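Local coordinates for protein MFP2b (Ascaris suum, PDB 2BJR) that probably enhances polymerization of the major sperm protein (MSP) in the amoeboid motility of nematode sperm, and binds a zinc ion, at residues A213-E224 and V316-L325; G281-A292 and V351-K362. All blocks are in the same frame, centred on the assembly; numbering follows the deposited sequence.

Contact 1 (A213-E224 and V316-L325); sequences ALGRSLDTLPGE and VLIVDGKEIL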
loop_
_atom_site.group_PDB
_atom_site.type_symbol
_atom_site.label_atom_id
_atom_site.label_comp_id
_atom_site.label_asym_id
_atom_site.label_seq_id
_atom_site.Cartn_x
_atom_site.Cartn_y
_atom_site.Cartn_z
ATOM N N ALA A 213 -16.407 -0.117 -10.080
ATOM C CA ALA A 213 -16.308 0.513 -11.354
ATOM C C ALA A 213 -17.604 1.291 -11.630
ATOM O O ALA A 213 -18.676 0.679 -11.612
ATOM C CB ALA A 213 -16.082 -0.489 -12.405
ATOM N N LEU A 214 -17.469 2.610 -11.870
ATOM C CA LEU A 214 -18.572 3.515 -12.204
ATOM C C LEU A 214 -19.631 3.641 -11.105
ATOM O O LEU A 214 -20.719 4.230 -11.325
ATOM C CB LEU A 214 -19.247 3.104 -13.534
ATOM C CG LEU A 214 -18.439 3.016 -14.814
ATOM C CD1 LEU A 214 -19.279 2.785 -16.072
ATOM C CD2 LEU A 214 -17.587 4.280 -14.936
ATOM N N GLY A 215 -19.353 3.078 -9.929
ATOM C CA GLY A 215 -20.351 3.023 -8.857
ATOM C C GLY A 215 -21.598 2.203 -9.123
ATOM O O GLY A 215 -22.655 2.452 -8.528
ATOM N N ARG A 216 -21.517 1.241 -10.029
ATOM C CA ARG A 216 -22.680 0.452 -10.407
ATOM C C ARG A 216 -22.252 -0.810 -11.127
ATOM O O ARG A 216 -21.102 -0.964 -11.510
ATOM C CB ARG A 216 -23.598 1.296 -11.337
ATOM C CG ARG A 216 -22.921 1.796 -12.654
ATOM C CD ARG A 216 -23.951 2.188 -13.690
ATOM N NE ARG A 216 -23.470 2.841 -14.902
ATOM C CZ ARG A 216 -22.978 2.227 -15.955
ATOM N NH1 ARG A 216 -22.841 0.922 -15.968
ATOM N NH2 ARG A 216 -22.613 2.943 -17.022
ATOM N N SER A 217 -23.180 -1.726 -11.346
ATOM C CA SER A 217 -22.918 -2.832 -12.257
ATOM C C SER A 217 -22.620 -2.300 -13.691
ATOM O O SER A 217 -23.225 -1.337 -14.182
ATOM C CB SER A 217 -24.094 -3.851 -12.256
ATOM O OG SER A 217 -24.327 -4.359 -10.924
ATOM N N LEU A 218 -21.643 -2.923 -14.324
ATOM C CA LEU A 218 -21.293 -2.663 -15.691
ATOM C C LEU A 218 -22.083 -3.473 -16.700
ATOM O O LEU A 218 -22.498 -4.599 -16.440
ATOM C CB LEU A 218 -19.793 -3.003 -15.903
ATOM C CG LEU A 218 -18.836 -2.207 -15.003
ATOM C CD1 LEU A 218 -17.389 -2.549 -15.427
ATOM C CD2 LEU A 218 -19.075 -0.724 -15.059
ATOM N N ASP A 219 -22.259 -2.891 -17.873
ATOM C CA ASP A 219 -22.632 -3.654 -19.082
ATOM C C ASP A 219 -21.331 -4.095 -19.724
ATOM O O ASP A 219 -20.725 -3.353 -20.494
ATOM C CB ASP A 219 -23.469 -2.757 -19.992
ATOM C CG ASP A 219 -23.779 -3.367 -21.353
ATOM O OD1 ASP A 219 -23.630 -4.597 -21.598
ATOM O OD2 ASP A 219 -24.198 -2.618 -22.265
ATOM N N THR A 220 -20.852 -5.273 -19.322
ATOM C CA THR A 220 -19.451 -5.644 -19.533
ATOM C C THR A 220 -19.239 -6.718 -20.612
ATOM O O THR A 220 -20.161 -7.102 -21.338
ATOM C CB THR A 220 -18.777 -5.995 -18.185
ATOM O OG1 THR A 220 -17.353 -6.080 -18.354
ATOM C CG2 THR A 220 -19.180 -7.370 -17.659
ATOM N N LEU A 221 -18.005 -7.158 -20.759
ATOM C CA LEU A 221 -17.649 -8.120 -21.756
ATOM C C LEU A 221 -18.016 -9.554 -21.383
ATOM O O LEU A 221 -18.165 -9.899 -20.220
ATOM C CB LEU A 221 -16.163 -8.056 -22.030
ATOM C CG LEU A 221 -15.722 -6.785 -22.738
ATOM C CD1 LEU A 221 -14.195 -6.647 -22.634
ATOM C CD2 LEU A 221 -16.159 -6.838 -24.198
ATOM N N PRO A 222 -18.187 -10.394 -22.395
ATOM C CA PRO A 222 -18.444 -11.825 -22.161
ATOM C C PRO A 222 -17.390 -12.452 -21.256
ATOM O O PRO A 222 -16.163 -12.262 -21.455
ATOM C CB PRO A 222 -18.341 -12.436 -23.581
ATOM C CG PRO A 222 -18.750 -11.359 -24.485
ATOM C CD PRO A 222 -18.214 -10.069 -23.829
ATOM N N GLY A 223 -17.874 -13.180 -20.256
ATOM C CA GLY A 223 -17.039 -13.868 -19.300
ATOM C C GLY A 223 -16.651 -13.045 -18.085
ATOM O O GLY A 223 -16.031 -13.534 -17.196
ATOM N N GLU A 224 -17.037 -11.790 -18.031
ATOM C CA GLU A 224 -16.685 -10.957 -16.902
ATOM C C GLU A 224 -17.872 -10.729 -15.994
ATOM O O GLU A 224 -19.028 -10.616 -16.445
ATOM C CB GLU A 224 -16.166 -9.618 -17.419
ATOM C CG GLU A 224 -14.945 -9.743 -18.302
ATOM C CD GLU A 224 -13.740 -10.310 -17.582
ATOM O OE1 GLU A 224 -13.535 -9.993 -16.410
ATOM O OE2 GLU A 224 -13.020 -11.114 -18.181
ATOM N N VAL A 316 -12.227 2.671 -16.404
ATOM C CA VAL A 316 -13.112 1.818 -17.143
ATOM C C VAL A 316 -12.944 2.187 -18.618
ATOM O O VAL A 316 -13.107 3.359 -18.999
ATOM C CB VAL A 316 -14.569 2.073 -16.711
ATOM C CG1 VAL A 316 -15.511 1.250 -17.525
ATOM C CG2 VAL A 316 -14.752 1.788 -15.222
ATOM N N LEU A 317 -12.615 1.196 -19.429
ATOM C CA LEU A 317 -12.482 1.317 -20.870
ATOM C C LEU A 317 -13.787 0.906 -21.530
ATOM O O LEU A 317 -14.530 0.095 -20.983
ATOM C CB LEU A 317 -11.394 0.371 -21.387
ATOM C CG LEU A 317 -9.939 0.808 -21.223
ATOM C CD1 LEU A 317 -9.587 0.896 -19.773
ATOM C CD2 LEU A 317 -9.021 -0.135 -21.974
ATOM N N ILE A 318 -14.045 1.467 -22.709
ATOM C CA ILE A 318 -15.118 1.002 -23.575
ATOM C C ILE A 318 -14.511 0.187 -24.710
ATOM O O ILE A 318 -13.785 0.730 -25.533
ATOM C CB ILE A 318 -15.901 2.194 -24.177
ATOM C CG1 ILE A 318 -16.428 3.112 -23.083
ATOM C CG2 ILE A 318 -17.027 1.696 -25.069
ATOM C CD1 ILE A 318 -17.298 2.431 -22.054
ATOM N N VAL A 319 -14.785 -1.109 -24.718
ATOM C CA VAL A 319 -14.229 -2.066 -25.660
ATOM C C VAL A 319 -15.382 -2.877 -26.255
ATOM O O VAL A 319 -16.146 -3.531 -25.524
ATOM C CB VAL A 319 -13.264 -3.035 -24.937
ATOM C CG1 VAL A 319 -12.773 -4.178 -25.886
ATOM C CG2 VAL A 319 -12.124 -2.296 -24.397
ATOM N N ASP A 320 -15.537 -2.825 -27.578
ATOM C CA ASP A 320 -16.620 -3.549 -28.230
ATOM C C ASP A 320 -17.951 -3.019 -27.697
ATOM O O ASP A 320 -18.892 -3.770 -27.517
ATOM C CB ASP A 320 -16.516 -5.070 -27.959
ATOM C CG ASP A 320 -15.317 -5.739 -28.663
ATOM O OD1 ASP A 320 -14.727 -5.119 -29.590
ATOM O OD2 ASP A 320 -14.903 -6.893 -28.339
ATOM N N GLY A 321 -18.030 -1.731 -27.409
ATOM C CA GLY A 321 -19.236 -1.149 -26.835
ATOM C C GLY A 321 -19.566 -1.517 -25.387
ATOM O O GLY A 321 -20.589 -1.101 -24.864
ATOM N N LYS A 322 -18.678 -2.247 -24.716
ATOM C CA LYS A 322 -18.899 -2.703 -23.340
ATOM C C LYS A 322 -17.915 -2.030 -22.382
ATOM O O LYS A 322 -16.822 -1.621 -22.778
ATOM C CB LYS A 322 -18.697 -4.212 -23.272
ATOM C CG LYS A 322 -19.660 -5.020 -24.168
ATOM C CD LYS A 322 -21.114 -4.749 -23.770
ATOM C CE LYS A 322 -22.096 -5.660 -24.521
ATOM N NZ LYS A 322 -23.495 -5.426 -24.096
ATOM N N GLU A 323 -18.332 -1.943 -21.132
ATOM C CA GLU A 323 -17.580 -1.331 -20.042
ATOM C C GLU A 323 -16.740 -2.383 -19.334
ATOM O O GLU A 323 -17.251 -3.443 -19.038
ATOM C CB GLU A 323 -18.548 -0.757 -19.046
ATOM C CG GLU A 323 -19.380 0.396 -19.597
ATOM C CD GLU A 323 -20.671 0.631 -18.857
ATOM O OE1 GLU A 323 -21.102 -0.237 -18.088
ATOM O OE2 GLU A 323 -21.249 1.724 -19.060
ATOM N N ILE A 324 -15.486 -2.063 -19.021
ATOM C CA ILE A 324 -14.549 -3.032 -18.445
ATOM C C ILE A 324 -13.437 -2.313 -17.705
ATOM O O ILE A 324 -12.798 -1.413 -18.239
ATOM C CB ILE A 324 -14.016 -3.981 -19.518
ATOM C CG1 ILE A 324 -13.030 -5.012 -18.942
ATOM C CG2 ILE A 324 -13.359 -3.218 -20.657
ATOM C CD1 ILE A 324 -13.681 -5.969 -18.037
ATOM N N LEU A 325 -13.211 -2.719 -16.452
ATOM C CA LEU A 325 -12.260 -2.059 -15.589
ATOM C C LEU A 325 -10.802 -2.526 -15.822
ATOM O O LEU A 325 -10.492 -3.727 -15.754
ATOM C CB LEU A 325 -12.656 -2.272 -14.140
ATOM C CG LEU A 325 -11.764 -1.675 -13.076
ATOM C CD1 LEU A 325 -11.725 -0.166 -13.213
ATOM C CD2 LEU A 325 -12.173 -2.027 -11.650
#
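A loop that leads from strand 209-210 to strand 229-235 lies here against a beta hairpin, strands 313-319 and 322-329, joined by a type I' turn from Val319 to Lys322. Glu323 of the hairpin is the polar centre. Arg216 meets its carboxylate end-on with two nitrogens: NH2 lies 2.7 Å from Glu323 OE2, and NH1 lies 3.0 Å from Glu323 OE1. The two flat groups are not coplanar, with planes 38° apart. Asp219 N donates to the same OE1 at 2.9 Å, from the opposite face of the carboxylate to Arg216 NH1. Arg216 NH1 also donates to Ser217 O, which helps fix the guanidinium, and Leu214 CD1 lies over one of its faces, toward the rim.

One backbone bond and two side-chain bonds add to this. Glu323 N donates to Asp219 O (2.8 Å). Thr220 OG1, turned anti to its own N (chi1 -168°), donates to Glu323 O at 2.7 Å in the carbonyl plane. Lys322 bends at chi2 (-60°), and its NZ forms a salt bridge to Asp219 OD1 (2.6 Å). Apolar contacts lie at both ends. Leu221 puts CD1 4.0 Å from Ile324 CG2, and its CD2 sits over the turn near Lys322 CB. Leu214 CD2 meets Val316 CG2 at 3.8 Å.

Around the contact, Leu221, Glu224 and Ile324 also touch strand 334-339. Glu224 forms salt bridges to Arg243 and Arg263. Leu214, Val316 and Leu325 pack on Trp286 of strand 282-288.

Contact 2 (G281-A292 and V351-K362); sequences GFDYDWKPFPEA and VHSCMVLCRKAK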
loop_
_atom_site.group_PDB
_atom_site.type_symbol
_atom_site.label_atom_id
_atom_site.label_comp_id
_atom_site.label_asym_id
_atom_site.label_seq_id
_atom_site.Cartn_x
_atom_site.Cartn_y
_atom_site.Cartn_z
ATOM N N GLY A 281 -11.127 12.962 3.747
ATOM C CA GLY A 281 -10.911 14.322 3.345
ATOM C C GLY A 281 -11.167 14.524 1.869
ATOM O O GLY A 281 -10.802 15.538 1.345
ATOM N N PHE A 282 -11.733 13.523 1.205
ATOM C CA PHE A 282 -11.967 13.541 -0.230
ATOM C C PHE A 282 -13.099 12.579 -0.596
ATOM O O PHE A 282 -13.400 11.647 0.169
ATOM C CB PHE A 282 -10.669 13.170 -0.969
ATOM C CG PHE A 282 -10.142 11.821 -0.586
ATOM C CD1 PHE A 282 -10.560 10.680 -1.253
ATOM C CD2 PHE A 282 -9.259 11.701 0.479
ATOM C CE1 PHE A 282 -10.089 9.420 -0.861
ATOM C CE2 PHE A 282 -8.784 10.454 0.870
ATOM C CZ PHE A 282 -9.209 9.323 0.197
ATOM N N ASP A 283 -13.730 12.803 -1.752
ATOM C CA ASP A 283 -14.720 11.919 -2.292
ATOM C C ASP A 283 -14.307 11.380 -3.659
ATOM O O ASP A 283 -13.640 12.063 -4.427
ATOM C CB ASP A 283 -16.070 12.673 -2.469
ATOM C CG ASP A 283 -16.547 13.277 -1.146
ATOM O OD1 ASP A 283 -16.719 12.493 -0.186
ATOM O OD2 ASP A 283 -16.664 14.510 -0.958
ATOM N N TYR A 284 -14.777 10.184 -3.985
ATOM C CA TYR A 284 -14.485 9.562 -5.269
ATOM C C TYR A 284 -15.642 9.758 -6.239
ATOM O O TYR A 284 -16.802 9.759 -5.821
ATOM C CB TYR A 284 -14.310 8.044 -5.120
ATOM C CG TYR A 284 -13.030 7.614 -4.450
ATOM C CD1 TYR A 284 -13.054 6.792 -3.350
ATOM C CD2 TYR A 284 -11.798 8.028 -4.933
ATOM C CE1 TYR A 284 -11.868 6.334 -2.736
ATOM C CE2 TYR A 284 -10.624 7.654 -4.283
ATOM C CZ TYR A 284 -10.658 6.793 -3.212
ATOM O OH TYR A 284 -9.457 6.414 -2.601
ATOM N N ASP A 285 -15.314 9.818 -7.520
ATOM C CA ASP A 285 -16.273 9.725 -8.605
ATOM C C ASP A 285 -15.537 9.353 -9.876
ATOM O O ASP A 285 -14.337 9.571 -9.976
ATOM C CB ASP A 285 -16.887 11.104 -8.829
ATOM C CG ASP A 285 -18.194 11.050 -9.600
ATOM O OD1 ASP A 285 -18.778 9.949 -9.839
ATOM O OD2 ASP A 285 -18.663 12.135 -9.978
ATOM N N TRP A 286 -16.232 8.799 -10.847
ATOM C CA TRP A 286 -15.608 8.388 -12.095
ATOM C C TRP A 286 -15.906 9.480 -13.071
ATOM O O TRP A 286 -17.066 9.900 -13.168
ATOM C CB TRP A 286 -16.131 7.038 -12.565
ATOM C CG TRP A 286 -15.786 5.942 -11.602
ATOM C CD1 TRP A 286 -16.385 5.680 -10.388
ATOM C CD2 TRP A 286 -14.764 4.974 -11.758
ATOM N NE1 TRP A 286 -15.793 4.593 -9.795
ATOM C CE2 TRP A 286 -14.787 4.142 -10.605
ATOM C CE3 TRP A 286 -13.810 4.722 -12.743
ATOM C CZ2 TRP A 286 -13.908 3.085 -10.429
ATOM C CZ3 TRP A 286 -12.929 3.661 -12.543
ATOM C CH2 TRP A 286 -13.019 2.839 -11.407
ATOM N N LYS A 287 -14.869 9.984 -13.726
ATOM C CA LYS A 287 -14.991 11.149 -14.625
ATOM C C LYS A 287 -14.484 10.814 -16.013
ATOM O O LYS A 287 -13.544 10.019 -16.145
ATOM C CB LYS A 287 -14.180 12.324 -14.088
ATOM C CG LYS A 287 -14.579 12.820 -12.712
ATOM C CD LYS A 287 -16.043 13.389 -12.768
ATOM C CE LYS A 287 -16.365 14.227 -11.541
ATOM N NZ LYS A 287 -17.855 14.385 -11.385
ATOM N N PRO A 288 -15.103 11.400 -17.064
ATOM C CA PRO A 288 -14.637 11.208 -18.430
ATOM C C PRO A 288 -13.205 11.634 -18.520
ATOM O O PRO A 288 -12.795 12.593 -17.861
ATOM C CB PRO A 288 -15.584 12.110 -19.285
ATOM C CG PRO A 288 -16.851 12.209 -18.462
ATOM C CD PRO A 288 -16.309 12.260 -17.024
ATOM N N PHE A 289 -12.457 10.915 -19.336
ATOM C CA PHE A 289 -11.030 11.106 -19.454
ATOM C C PHE A 289 -10.610 12.605 -19.674
ATOM O O PHE A 289 -9.661 13.069 -19.050
ATOM C CB PHE A 289 -10.472 10.186 -20.546
ATOM C CG PHE A 289 -8.986 10.249 -20.683
ATOM C CD1 PHE A 289 -8.169 9.272 -20.110
ATOM C CD2 PHE A 289 -8.371 11.257 -21.415
ATOM C CE1 PHE A 289 -6.804 9.321 -20.243
ATOM C CE2 PHE A 289 -6.973 11.302 -21.531
ATOM C CZ PHE A 289 -6.198 10.344 -20.923
ATOM N N PRO A 290 -11.259 13.346 -20.563
ATOM C CA PRO A 290 -10.846 14.741 -20.772
ATOM C C PRO A 290 -11.030 15.628 -19.562
ATOM O O PRO A 290 -10.256 16.550 -19.370
ATOM C CB PRO A 290 -11.694 15.185 -21.974
ATOM C CG PRO A 290 -12.130 13.908 -22.620
ATOM C CD PRO A 290 -12.327 12.944 -21.496
ATOM N N GLU A 291 -12.026 15.338 -18.733
ATOM C CA GLU A 291 -12.201 16.042 -17.485
ATOM C C GLU A 291 -11.149 15.614 -16.457
ATOM O O GLU A 291 -10.516 16.452 -15.804
ATOM C CB GLU A 291 -13.630 15.840 -16.975
ATOM C CG GLU A 291 -13.914 16.600 -15.701
ATOM C CD GLU A 291 -15.311 16.374 -15.145
ATOM O OE1 GLU A 291 -16.164 15.736 -15.813
ATOM O OE2 GLU A 291 -15.528 16.838 -14.017
ATOM N N ALA A 292 -10.927 14.307 -16.361
ATOM C CA ALA A 292 -9.893 13.769 -15.487
ATOM C C ALA A 292 -8.524 14.362 -15.759
ATOM O O ALA A 292 -7.749 14.563 -14.854
ATOM C CB ALA A 292 -9.849 12.215 -15.609
ATOM N N VAL A 351 -8.475 6.776 -25.997
ATOM C CA VAL A 351 -8.632 6.756 -24.527
ATOM C C VAL A 351 -9.596 7.822 -24.010
ATOM O O VAL A 351 -9.986 7.796 -22.846
ATOM C CB VAL A 351 -7.300 6.851 -23.743
ATOM C CG1 VAL A 351 -6.256 5.861 -24.279
ATOM C CG2 VAL A 351 -6.736 8.269 -23.745
ATOM N N HIS A 352 -10.001 8.751 -24.879
ATOM C CA HIS A 352 -10.847 9.853 -24.444
ATOM C C HIS A 352 -12.243 9.380 -23.973
ATOM O O HIS A 352 -12.845 10.076 -23.174
ATOM C CB HIS A 352 -10.950 10.929 -25.535
ATOM C CG HIS A 352 -9.640 11.600 -25.858
ATOM N ND1 HIS A 352 -9.541 12.634 -26.772
ATOM C CD2 HIS A 352 -8.380 11.353 -25.429
ATOM C CE1 HIS A 352 -8.272 13.003 -26.874
ATOM N NE2 HIS A 352 -7.543 12.241 -26.070
ATOM N N SER A 353 -12.719 8.215 -24.429
ATOM C CA SER A 353 -13.961 7.601 -23.926
ATOM C C SER A 353 -13.854 6.892 -22.540
ATOM O O SER A 353 -14.906 6.448 -21.963
ATOM C CB SER A 353 -14.525 6.582 -24.915
ATOM O OG SER A 353 -13.547 5.618 -25.333
ATOM N N CYS A 354 -12.630 6.758 -22.029
ATOM C CA CYS A 354 -12.379 6.092 -20.737
ATOM C C CYS A 354 -13.084 6.882 -19.629
ATOM O O CYS A 354 -13.198 8.094 -19.720
ATOM C CB CYS A 354 -10.852 6.013 -20.374
ATOM S SG CYS A 354 -10.044 4.776 -21.357
HETATM N N MSE A 355 -13.466 6.200 -18.556
HETATM C CA MSE A 355 -13.960 6.858 -17.364
HETATM C C MSE A 355 -12.913 6.607 -16.266
HETATM O O MSE A 355 -12.603 5.464 -15.957
HETATM C CB MSE A 355 -15.333 6.314 -16.951
HETATM C CG MSE A 355 -16.436 6.376 -18.028
HETATM SE SE MSE A 355 -16.907 8.249 -18.152
HETATM C CE MSE A 355 -17.628 8.648 -16.450
ATOM N N VAL A 356 -12.338 7.662 -15.708
ATOM C CA VAL A 356 -11.184 7.529 -14.820
ATOM C C VAL A 356 -11.618 7.742 -13.375
ATOM O O VAL A 356 -12.389 8.653 -13.083
ATOM C CB VAL A 356 -10.078 8.543 -15.213
ATOM C CG1 VAL A 356 -8.923 8.533 -14.259
ATOM C CG2 VAL A 356 -9.618 8.241 -16.567
ATOM N N LEU A 357 -11.125 6.931 -12.436
ATOM C CA LEU A 357 -11.476 7.139 -11.025
ATOM C C LEU A 357 -10.710 8.368 -10.537
ATOM O O LEU A 357 -9.479 8.405 -10.616
ATOM C CB LEU A 357 -11.112 5.914 -10.150
ATOM C CG LEU A 357 -11.408 6.179 -8.658
ATOM C CD1 LEU A 357 -12.927 6.386 -8.449
ATOM C CD2 LEU A 357 -10.880 5.100 -7.775
ATOM N N CYS A 358 -11.444 9.378 -10.092
ATOM C CA CYS A 358 -10.887 10.599 -9.553
ATOM C C CYS A 358 -11.400 10.829 -8.151
ATOM O O CYS A 358 -12.327 10.134 -7.663
ATOM C CB CYS A 358 -11.296 11.803 -10.402
ATOM S SG CYS A 358 -10.757 11.689 -12.123
ATOM N N ARG A 359 -10.722 11.760 -7.489
ATOM C CA ARG A 359 -11.123 12.218 -6.195
ATOM C C ARG A 359 -10.967 13.741 -6.104
ATOM O O ARG A 359 -10.178 14.352 -6.806
ATOM C CB ARG A 359 -10.305 11.553 -5.079
ATOM C CG ARG A 359 -8.833 11.686 -5.182
ATOM C CD ARG A 359 -8.103 11.043 -4.016
ATOM N NE ARG A 359 -6.687 11.311 -4.033
ATOM C CZ ARG A 359 -5.912 11.246 -2.965
ATOM N NH1 ARG A 359 -6.388 10.808 -1.790
ATOM N NH2 ARG A 359 -4.666 11.627 -3.068
ATOM N N LYS A 360 -11.735 14.311 -5.188
ATOM C CA LYS A 360 -11.811 15.759 -5.000
ATOM C C LYS A 360 -11.748 16.027 -3.527
ATOM O O LYS A 360 -12.550 15.478 -2.770
ATOM C CB LYS A 360 -13.153 16.302 -5.503
ATOM C CG LYS A 360 -13.321 17.826 -5.206
ATOM C CD LYS A 360 -14.373 18.485 -6.138
ATOM C CE LYS A 360 -14.441 20.051 -5.899
ATOM N NZ LYS A 360 -14.918 20.829 -7.108
ATOM N N ALA A 361 -10.858 16.919 -3.148
ATOM C CA ALA A 361 -10.699 17.291 -1.765
ATOM C C ALA A 361 -11.958 17.997 -1.247
ATOM O O ALA A 361 -12.554 18.836 -1.941
ATOM C CB ALA A 361 -9.546 18.207 -1.599
ATOM N N LYS A 362 -12.315 17.646 -0.031
ATOM C CA LYS A 362 -13.334 18.354 0.730
ATOM C C LYS A 362 -12.797 19.710 1.211
ATOM O O LYS A 362 -11.575 19.930 1.349
ATOM C CB LYS A 362 -13.767 17.517 1.930
ATOM C CG LYS A 362 -14.635 16.321 1.569
ATOM C CD LYS A 362 -15.176 15.591 2.815
ATOM C CE LYS A 362 -15.957 14.310 2.498
ATOM N NZ LYS A 362 -17.257 14.555 1.754
HETATM O O HOH W 1 -15.191 16.358 -2.471
#
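Strands 282-288 and 355-361 pair antiparallel from Phe282-Ala361 to Pro288-Met355, with axes 4.3 Å apart at closest approach and N-to-C directions 143° apart. Backbone bonds continue past both ends, from Lys362 N to Gly281 O and from Phe289 N to Cys354 O.

Phe282, Tyr284, Trp286, Leu357 and Arg359 share one face of the pair. Leu357 CB sits over the six-membered ring of Trp286, 3.7 Å from its centroid, and CD1 lies over the same face near CE2. The extended Arg359 sets NH1 over the centre of the Phe282 ring, its guanidinium steeply tilted (planes 74° apart), in a cation-pi contact. CZ is 4.7 Å from the ring centroid. Arg359 NH1 also hydrogen-bonds to Thr191 O.

Cys358 is on the other face, where SG touches Ala292 CB at 3.6 Å. Lys362 NZ forms a salt bridge with both oxygens of Asp283, 2.8 Å from OD2, and has a second acidic partner in Glu277. A water links Asp283 OD2 to Lys360 O. Phe289, with CG anti to its N (chi1 -176°), places a ring face against Val351 CG2 in a CH-pi contact, with CG2 3.5 Å from CZ. The His352 ring lies nearly parallel but slid aside.

Pro288 is the N-cap of helix 289-292. This is an antiparallel strand pair in a twisted sheet, with strand 282-288 running straight into a short helix that packs back on Val356 and Cys358 of its partner.

From the N terminus the chain passes 213-224, 281-292, 316-325 and 351-362. The segments of the two contacts alternate, so the loops they close cross. Contact 1 closes the loop from 224 to 316 and ties the connection after strand 209-210, in one sheet, to a hairpin of the next. Contact 2 closes the loop from 292 to 351 within that second sheet. Strands 313-319 and 355-361 are neighbours there, and Val316 N lies 2.9 Å from Met355 O, a probable hydrogen bond. Met355 of contact 2 packs on Leu214, and Trp286 on Ala213. Both contacts lie within the second of the chain's two cytosolic motility protein regions, away from the zinc site.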